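Local coordinates for protein NADH:ubiquinone oxidoreductase, Na translocating, C subunit (Parabacteroides distasonis, PDB 3LWX) that is a C subunit of a sodium-translocating respiratory complex and contains an FMN-binding domain, at residues 151-156 against 162-167; 114-119 against 136-141. One frame throughout, in Å; residues are numbered along the deposited sequence. Where two conformers were deposited one is given.

Contact 1. Residues 151-156 against 162-167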
loop_
_atom_site.group_PDB
_atom_site.type_symbol
_atom_site.label_atom_id
_atom_site.label_comp_id
_atom_site.label_asym_id
_atom_site.label_seq_id
_atom_site.Cartn_x
_atom_site.Cartn_y
_atom_site.Cartn_z
ATOM N N SER A 151 -12.334 1.079 -5.976
ATOM C CA SER A 151 -11.301 1.742 -5.177
ATOM C C SER A 151 -11.978 2.798 -4.265
ATOM O O SER A 151 -13.203 2.973 -4.276
ATOM C CB SER A 151 -10.150 2.310 -6.013
ATOM O OG SER A 151 -9.046 2.679 -5.180
ATOM N N VAL A 152 -11.157 3.484 -3.486
ATOM C CA VAL A 152 -11.614 4.472 -2.514
ATOM C C VAL A 152 -11.265 5.860 -3.029
ATOM O O VAL A 152 -10.117 6.140 -3.368
ATOM C CB VAL A 152 -10.986 4.207 -1.121
ATOM C CG1 VAL A 152 -11.408 5.303 -0.120
ATOM C CG2 VAL A 152 -11.373 2.829 -0.631
ATOM N N ALA A 153 -12.278 6.723 -3.104
ATOM C CA ALA A 153 -12.074 8.096 -3.571
ATOM C C ALA A 153 -11.445 8.971 -2.503
ATOM O O ALA A 153 -11.643 8.747 -1.314
ATOM C CB ALA A 153 -13.404 8.710 -4.013
ATOM N N VAL A 154 -10.708 9.984 -2.948
ATOM C CA VAL A 154 -10.163 11.003 -2.057
ATOM C C VAL A 154 -10.853 12.307 -2.461
ATOM O O VAL A 154 -10.691 12.763 -3.587
ATOM C CB VAL A 154 -8.637 11.093 -2.129
ATOM C CG1 VAL A 154 -8.116 12.131 -1.121
ATOM C CG2 VAL A 154 -7.998 9.735 -1.877
ATOM N N VAL A 155 -11.660 12.861 -1.569
ATOM C CA VAL A 155 -12.505 14.013 -1.889
ATOM C C VAL A 155 -12.005 15.293 -1.240
ATOM O O VAL A 155 -11.144 15.270 -0.373
ATOM C CB VAL A 155 -13.988 13.753 -1.449
ATOM C CG1 VAL A 155 -14.573 12.517 -2.151
ATOM C CG2 VAL A 155 -14.117 13.621 0.061
ATOM N N LYS A 156 -12.529 16.426 -1.695
ATOM C CA LYS A 156 -12.209 17.684 -1.040
ATOM C C LYS A 156 -12.797 17.588 0.364
ATOM O O LYS A 156 -13.894 17.064 0.528
ATOM C CB LYS A 156 -12.809 18.855 -1.796
ATOM C CG LYS A 156 -12.256 19.016 -3.193
ATOM N N ALA A 162 -21.595 9.363 -3.446
ATOM C CA ALA A 162 -22.578 8.317 -3.247
ATOM C C ALA A 162 -22.179 7.116 -4.093
ATOM O O ALA A 162 -21.775 7.255 -5.248
ATOM C CB ALA A 162 -23.948 8.802 -3.706
ATOM N N GLY A 163 -22.254 5.924 -3.507
ATOM C CA GLY A 163 -22.003 4.693 -4.266
ATOM C C GLY A 163 -20.562 4.217 -4.301
ATOM O O GLY A 163 -20.262 3.240 -4.981
ATOM N N GLN A 164 -19.674 4.906 -3.604
ATOM C CA GLN A 164 -18.270 4.565 -3.531
ATOM C C GLN A 164 -17.754 5.019 -2.178
ATOM O O GLN A 164 -18.156 6.082 -1.708
ATOM C CB GLN A 164 -17.508 5.298 -4.640
ATOM C CG GLN A 164 -16.019 4.994 -4.681
ATOM C CD GLN A 164 -15.224 5.829 -5.657
ATOM O OE1 GLN A 164 -15.701 6.845 -6.164
ATOM N NE2 GLN A 164 -13.991 5.428 -5.891
ATOM N N ASP A 165 -16.889 4.240 -1.529
ATOM C CA ASP A 165 -16.281 4.697 -0.280
ATOM C C ASP A 165 -15.280 5.808 -0.580
ATOM O O ASP A 165 -14.704 5.868 -1.668
ATOM C CB ASP A 165 -15.614 3.552 0.492
ATOM C CG ASP A 165 -16.566 2.853 1.458
ATOM O OD1 ASP A 165 -17.614 3.433 1.794
ATOM O OD2 ASP A 165 -16.236 1.742 1.914
ATOM N N TYR A 166 -15.080 6.685 0.394
ATOM C CA TYR A 166 -14.226 7.836 0.198
ATOM C C TYR A 166 -13.636 8.291 1.518
ATOM O O TYR A 166 -14.139 7.970 2.600
ATOM C CB TYR A 166 -15.052 8.978 -0.436
ATOM C CG TYR A 166 -16.164 9.488 0.455
ATOM C CD1 TYR A 166 -15.934 10.505 1.381
ATOM C CD2 TYR A 166 -17.430 8.929 0.397
ATOM C CE1 TYR A 166 -16.933 10.949 2.223
ATOM C CE2 TYR A 166 -18.436 9.367 1.231
ATOM C CZ TYR A 166 -18.176 10.373 2.146
ATOM O OH TYR A 166 -19.173 10.817 2.973
ATOM N N VAL A 167 -12.539 9.041 1.405
ATOM C CA VAL A 167 -11.900 9.682 2.540
ATOM C C VAL A 167 -11.612 11.117 2.160
ATOM O O VAL A 167 -11.529 11.467 0.982
ATOM C CB VAL A 167 -10.569 8.999 2.928
ATOM C CG1 VAL A 167 -10.791 7.526 3.272
ATOM C CG2 VAL A 167 -9.520 9.169 1.825
HETATM O O HOH W 1 -15.418 2.046 -2.803
#
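A153 sits between D165 and V167 in the ladder of a short parallel two-stranded sheet within the FMN-binding domain: its N donates to D165 O at 2.9 Å, and its O receives V167 N. The next rung follows the same pattern, with V155 N bonding to V167 O at an N-H...O angle of 168°. That the pairing is parallel is clear from A153 bridging Y166 and V154 bridging V167, one step on along both chains. This ladder is the tightly packed part, and the CA of Y166 closes it further by approaching A153 O to 3.1 Å in a CA-H...O contact.

On the face of V154 and V167 the CG2 methyls meet at 4.0 Å as the two side chains cross obliquely, while V152 CG1, lying anti to its backbone N (chi1 177°), comes to V167 CG1. On the other face A153 CB rests against Y166 CB at 3.9 Å; the outer end of the tyrosine ring points away from 151-156, and its CD1 touches V155 CG2 at an oblique angle.

The side facing solvent is at Q164, where a water bridges S151 O and D165 N. Q164, its chain extended past CG, brings NE2 to S151 O at 3.0 Å. The bond is straight at the hydrogen (169°) and S151 O lies in the amide plane of Q164, but NE2 stands well above the carbonyl plane of S151. Two donors thus grip one carbonyl. Q164 NE2 further bonds a glycerol, probably from the crystallisation liquor, and D165 OD2 takes K142 N.

Helix 174-196 lies beside strand 153-155, with L184 and L188 against S151, S177 against V154, and D181 OD2 accepting V154 N; F138 packs on V167, and S151 pairs through its backbone with I143.

Contact 2. Residues 114-119 against 136-141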
loop_
_atom_site.group_PDB
_atom_site.type_symbol
_atom_site.label_atom_id
_atom_site.label_comp_id
_atom_site.label_asym_id
_atom_site.label_seq_id
_atom_site.Cartn_x
_atom_site.Cartn_y
_atom_site.Cartn_z
ATOM N N ALA A 114 -3.113 1.203 6.002
ATOM C CA ALA A 114 -2.502 1.840 4.852
ATOM C C ALA A 114 -1.302 2.663 5.289
ATOM O O ALA A 114 -1.239 3.122 6.435
ATOM C CB ALA A 114 -3.519 2.747 4.167
ATOM N N ASP A 115 -0.381 2.869 4.353
ATOM C CA ASP A 115 0.789 3.722 4.555
ATOM C C ASP A 115 1.106 4.378 3.224
ATOM O O ASP A 115 1.130 3.690 2.201
ATOM C CB ASP A 115 2.004 2.915 5.016
ATOM C CG ASP A 115 3.155 3.795 5.467
ATOM O OD1 ASP A 115 2.947 4.510 6.472
ATOM O OD2 ASP A 115 4.239 3.753 4.850
ATOM N N PHE A 116 1.394 5.680 3.243
ATOM C CA PHE A 116 1.725 6.406 2.026
ATOM C C PHE A 116 3.045 7.140 2.200
ATOM O O PHE A 116 3.291 7.741 3.250
ATOM C CB PHE A 116 0.615 7.402 1.650
ATOM C CG PHE A 116 -0.738 6.756 1.488
ATOM C CD1 PHE A 116 -1.072 6.077 0.333
ATOM C CD2 PHE A 116 -1.666 6.802 2.501
ATOM C CE1 PHE A 116 -2.302 5.467 0.190
ATOM C CE2 PHE A 116 -2.895 6.182 2.363
ATOM C CZ PHE A 116 -3.203 5.524 1.214
ATOM N N SER A 117 3.809 7.164 1.115
ATOM C CA SER A 117 5.112 7.780 1.072
ATOM C C SER A 117 5.265 8.634 -0.181
ATOM O O SER A 117 4.497 8.532 -1.137
ATOM C CB SER A 117 6.212 6.724 1.084
ATOM O OG SER A 117 6.224 6.003 2.303
ATOM N N HIS A 118 6.301 9.463 -0.185
ATOM C CA HIS A 118 6.548 10.356 -1.305
ATOM C C HIS A 118 8.003 10.782 -1.327
ATOM O O HIS A 118 8.709 10.751 -0.317
ATOM C CB HIS A 118 5.663 11.601 -1.209
ATOM C CG HIS A 118 5.913 12.384 0.032
ATOM N ND1 HIS A 118 6.821 13.420 0.087
ATOM C CD2 HIS A 118 5.467 12.191 1.300
ATOM C CE1 HIS A 118 6.886 13.855 1.332
ATOM N NE2 HIS A 118 6.083 13.124 2.091
ATOM N N GLN A 119 8.433 11.202 -2.501
ATOM C CA GLN A 119 9.803 11.652 -2.721
ATOM C C GLN A 119 10.055 13.089 -2.324
ATOM O O GLN A 119 11.108 13.402 -1.782
ATOM C CB GLN A 119 10.132 11.485 -4.208
ATOM C CG GLN A 119 11.553 11.885 -4.657
ATOM C CD GLN A 119 11.772 13.367 -5.038
ATOM O OE1 GLN A 119 12.909 13.844 -5.010
ATOM N NE2 GLN A 119 10.708 14.080 -5.411
ATOM N N ASN A 136 -5.357 6.731 8.403
ATOM C CA ASN A 136 -6.298 6.015 9.262
ATOM C C ASN A 136 -7.711 6.013 8.711
ATOM O O ASN A 136 -8.483 5.104 9.016
ATOM C CB ASN A 136 -6.358 6.608 10.671
ATOM C CG ASN A 136 -5.151 6.287 11.515
ATOM O OD1 ASN A 136 -4.405 5.334 11.256
ATOM N ND2 ASN A 136 -4.991 7.054 12.596
ATOM N N GLU A 137 -8.062 6.999 7.890
ATOM C CA GLU A 137 -9.400 7.103 7.331
ATOM C C GLU A 137 -9.745 5.957 6.388
ATOM O O GLU A 137 -10.928 5.687 6.138
ATOM C CB GLU A 137 -9.541 8.442 6.604
ATOM C CG GLU A 137 -9.524 9.610 7.555
ATOM C CD GLU A 137 -10.659 9.529 8.545
ATOM O OE1 GLU A 137 -11.831 9.590 8.112
ATOM O OE2 GLU A 137 -10.368 9.402 9.758
ATOM N N PHE A 138 -8.724 5.294 5.833
ATOM C CA PHE A 138 -8.978 4.186 4.918
ATOM C C PHE A 138 -9.467 2.925 5.620
ATOM O O PHE A 138 -10.093 2.074 5.004
ATOM C CB PHE A 138 -7.724 3.889 4.082
ATOM C CG PHE A 138 -7.421 4.957 3.059
ATOM C CD1 PHE A 138 -7.967 4.899 1.799
ATOM C CD2 PHE A 138 -6.621 6.031 3.376
ATOM C CE1 PHE A 138 -7.719 5.867 0.866
ATOM C CE2 PHE A 138 -6.369 7.001 2.451
ATOM C CZ PHE A 138 -6.899 6.916 1.179
ATOM N N LYS A 139 -9.187 2.795 6.909
ATOM C CA LYS A 139 -9.571 1.600 7.643
ATOM C C LYS A 139 -11.075 1.399 7.588
ATOM O O LYS A 139 -11.834 2.314 7.881
ATOM C CB LYS A 139 -9.106 1.717 9.096
ATOM C CG LYS A 139 -7.590 1.808 9.246
ATOM C CD LYS A 139 -7.173 2.054 10.682
ATOM C CE LYS A 139 -5.673 2.053 10.826
ATOM N NZ LYS A 139 -5.264 2.112 12.281
ATOM N N GLY A 140 -11.494 0.200 7.210
ATOM C CA GLY A 140 -12.907 -0.130 7.144
ATOM C C GLY A 140 -13.574 0.184 5.823
ATOM O O GLY A 140 -14.699 -0.227 5.593
ATOM N N LYS A 141 -12.900 0.939 4.955
ATOM C CA LYS A 141 -13.445 1.237 3.636
ATOM C C LYS A 141 -13.260 0.012 2.735
ATOM O O LYS A 141 -12.378 -0.808 2.973
ATOM C CB LYS A 141 -12.772 2.473 3.033
ATOM C CG LYS A 141 -12.813 3.731 3.893
ATOM C CD LYS A 141 -14.220 4.208 4.209
ATOM C CE LYS A 141 -14.194 5.563 4.963
ATOM N NZ LYS A 141 -13.671 5.493 6.360
HETATM O O HOH W 2 -2.887 4.452 9.167
#
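F116 and F138 carry the contact through their rings. The centroids are 5.2 Å apart and the planes are inclined at 52°, a geometry that is neither a parallel stack nor a T-shaped pair. The approach is uneven: F116 CZ lies over one face of the F138 ring, whereas F138 CE2 reaches the F116 ring obliquely. The shortest separation is 3.6 Å, between F116 CE2 and F138 CE2. In both residues CG is anti to the carbonyl carbon (chi1 -56° for F116 and -71° for F138), both CB atoms are directed at the opposing segment, and the rings meet between the two segments.

Aliphatic contact is slighter. A114 CB stands 4.4 Å from F138 CB, at the pair whose CA atoms are the nearest of the two segments, 6.9 Å apart.

Polar interactions act mainly within 136-141 and shape the piece that presents F138. K139 N bonds to N136 O in a 3-10 segment, and a type II turn follows from F138 to K141, closed by K141 N to F138 O at 3.0 Å. In one of two conformers the K141 side chain folds back and its NZ reaches E137 O at 2.8 Å, a bond that is less certain for that reason.

The contact joins the edge strand 111-118 of the antiparallel sheet to the loop after helix 132-135, and its phenylalanines belong to the buried aromatic core between that sheet and helix 174-196. F134 completes the cluster, meeting the F138 ring edge-to-face and also contacting F116. Helix 174-196 supplies V180 and M183 to F116 and L184 to F138, while strand 97-104 flanks A114 through I102.

How the contacts relate
Along the chain 136-141 of contact 2 is followed, ten residues on, by 151-156 of contact 1, and the centres of the two contacts lie about 13 Å apart. F138 links them directly: its ring meets F116 in contact 2, while its CZ lies 3.5 Å from V167 CG2 of contact 1. V167 CG1 also approaches E137 O at 3.4 Å. Helix 174-196 borders both, L184 touching S151 as well as F138. Contact 2 is buried nearer the chain centre, its own centre about 7 Å from it, against about 17 Å for contact 1, whose Q164 meets the glycerol. Both contacts belong to the FMN-binding domain.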